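Side-chain contact in hypothetical protein (Lactobacillus plantarum, PDB 2IAY), which is of unknown function but belongs to a family with a suggested role in amino-acid metabolism: residues A[31-36]-A[61-66]. Residues are numbered along the deposited sequence; the frame is centred on the assembly and turned at random.
Sequences LGFVKG and MTVNAD
Phe33 alone of residues 31-36 touches the 61-66 segment, meeting Met61 (a selenomethionine) and Val63. The chain reaches it from helix 25-30 through Gly32, whose positive phi (103°) closes a Schellman motif; a beta carbon at Gly32 would collide with the carbonyl oxygen of Leu31. The first side-chain bond of Phe33 points toward the 61-66 segment, and with CG anti to the carbonyl carbon (chi1 -72°) the CE2 and CZ corner of the ring meets Met61 and Val63. The extended Met61 chain passes obliquely across this end of the ring. Its CG lies in the ring plane at the edge, 4.0 Å from Phe33 CE2. Met61 SE, 5.2 Å from the ring centroid, also lies almost in the ring plane, an edge-on Met-aromatic contact. The terminal methyl CE then reaches Phe33 CZ at 3.8 Å, approaching obliquely. Two residues on, Val63 adds one branch, CG2, 4.1 Å from Phe33 CE2. Replacing the Phe33 ring by the methyl of an alanine is likely to leave a gap beside the selenium and methyl of Met61 and take away the ring carbon that Val63 CG2 packs on. Beyond Phe33 the chain enters edge strand 34-35 of an antiparallel sheet, in which strand 41-47 lies between it and strand 57-63; the ring reaches past the intervening strand, touching its Phe41 and Phe43, while Leu28 of helix 25-30 and Phe105 of helix 92-107 also pack against it.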
loop_
_atom_site.group_PDB
_atom_site.type_symbol
_atom_site.label_atom_id
_atom_site.label_comp_id
_atom_site.label_asym_id
_atom_site.label_seq_id
_atom_site.Cartn_x
_atom_site.Cartn_y
_atom_site.Cartn_z
ATOM N N LEU A 31 -10.942 -3.057 6.258
ATOM C CA LEU A 31 -10.454 -2.715 4.916
ATOM C C LEU A 31 -9.665 -3.840 4.276
ATOM O O LEU A 31 -9.117 -3.636 3.186
ATOM C CB LEU A 31 -9.611 -1.425 4.971
ATOM C CG LEU A 31 -10.382 -0.100 4.894
ATOM C CD1 LEU A 31 -10.961 0.171 3.550
ATOM C CD2 LEU A 31 -11.494 0.068 5.932
ATOM N N GLY A 32 -9.578 -5.001 4.915
ATOM C CA GLY A 32 -9.009 -6.157 4.288
ATOM C C GLY A 32 -7.598 -6.518 4.710
ATOM O O GLY A 32 -7.016 -7.446 4.166
ATOM N N PHE A 33 -7.044 -5.840 5.700
ATOM C CA PHE A 33 -5.764 -6.255 6.258
ATOM C C PHE A 33 -5.956 -7.518 7.082
ATOM O O PHE A 33 -6.976 -7.674 7.753
ATOM C CB PHE A 33 -5.146 -5.176 7.161
ATOM C CG PHE A 33 -4.608 -3.978 6.442
ATOM C CD1 PHE A 33 -5.446 -3.048 5.862
ATOM C CD2 PHE A 33 -3.240 -3.789 6.354
ATOM C CE1 PHE A 33 -4.922 -1.926 5.230
ATOM C CE2 PHE A 33 -2.731 -2.683 5.722
ATOM C CZ PHE A 33 -3.559 -1.801 5.120
ATOM N N VAL A 34 -4.930 -8.369 7.046
ATOM C CA VAL A 34 -4.860 -9.677 7.760
ATOM C C VAL A 34 -3.798 -9.561 8.855
ATOM O O VAL A 34 -2.675 -9.176 8.540
ATOM C CB VAL A 34 -4.465 -10.814 6.768
ATOM C CG1 VAL A 34 -4.241 -12.154 7.497
ATOM C CG2 VAL A 34 -5.546 -10.959 5.709
ATOM N N LYS A 35 -4.137 -9.890 10.080
ATOM C CA LYS A 35 -3.149 -9.906 11.152
ATOM C C LYS A 35 -2.456 -11.241 11.165
ATOM O O LYS A 35 -3.087 -12.307 11.228
ATOM C CB LYS A 35 -3.731 -9.647 12.552
ATOM C CG LYS A 35 -2.691 -9.889 13.664
ATOM C CD LYS A 35 -3.218 -9.793 15.089
ATOM C CE LYS A 35 -3.618 -8.379 15.463
ATOM N NZ LYS A 35 -3.945 -8.186 16.921
ATOM N N GLY A 36 -1.146 -11.185 11.130
ATOM C CA GLY A 36 -0.306 -12.359 11.280
ATOM C C GLY A 36 -0.074 -12.730 12.732
ATOM O O GLY A 36 -0.427 -12.008 13.649
HETATM N N MSE A 61 1.219 -3.468 1.536
HETATM C CA MSE A 61 1.357 -2.623 2.699
HETATM C C MSE A 61 1.349 -3.485 3.956
HETATM O O MSE A 61 0.569 -4.433 4.066
HETATM C CB MSE A 61 0.202 -1.613 2.780
HETATM C CG MSE A 61 0.249 -0.689 3.991
HETATM SE SE MSE A 61 -0.947 0.815 3.762
HETATM C CE MSE A 61 -1.236 1.220 5.637
ATOM N N THR A 62 2.209 -3.123 4.902
ATOM C CA THR A 62 2.239 -3.755 6.241
ATOM C C THR A 62 2.235 -2.668 7.288
ATOM O O THR A 62 3.004 -1.737 7.201
ATOM C CB THR A 62 3.473 -4.665 6.420
ATOM O OG1 THR A 62 3.429 -5.687 5.438
ATOM C CG2 THR A 62 3.474 -5.335 7.780
ATOM N N VAL A 63 1.403 -2.823 8.292
ATOM C CA VAL A 63 1.434 -1.999 9.492
ATOM C C VAL A 63 2.002 -2.795 10.646
ATOM O O VAL A 63 1.648 -3.968 10.823
ATOM C CB VAL A 63 0.014 -1.473 9.866
ATOM C CG1 VAL A 63 0.025 -0.574 11.104
ATOM C CG2 VAL A 63 -0.624 -0.695 8.685
ATOM N N ASN A 64 2.902 -2.191 11.408
ATOM C CA ASN A 64 3.526 -2.918 12.507
ATOM C C ASN A 64 2.517 -3.272 13.605
ATOM O O ASN A 64 1.399 -2.738 13.673
ATOM C CB ASN A 64 4.789 -2.210 13.017
ATOM C CG ASN A 64 4.538 -0.903 13.699
ATOM O OD1 ASN A 64 3.420 -0.538 14.031
ATOM N ND2 ASN A 64 5.635 -0.153 13.941
ATOM N N ALA A 65 2.900 -4.188 14.479
ATOM C CA ALA A 65 2.005 -4.704 15.499
ATOM C C ALA A 65 1.576 -3.622 16.475
ATOM O O ALA A 65 0.488 -3.663 17.050
ATOM C CB ALA A 65 2.650 -5.877 16.235
ATOM N N ASP A 66 2.417 -2.605 16.668
ATOM C CA ASP A 66 2.113 -1.524 17.585
ATOM C C ASP A 66 1.213 -0.436 16.981
ATOM O O ASP A 66 0.776 0.485 17.702
ATOM C CB ASP A 66 3.403 -0.878 18.116
ATOM C CG ASP A 66 4.046 -1.696 19.224
ATOM O OD1 ASP A 66 3.644 -2.844 19.507
ATOM O OD2 ASP A 66 4.845 -1.108 19.899
#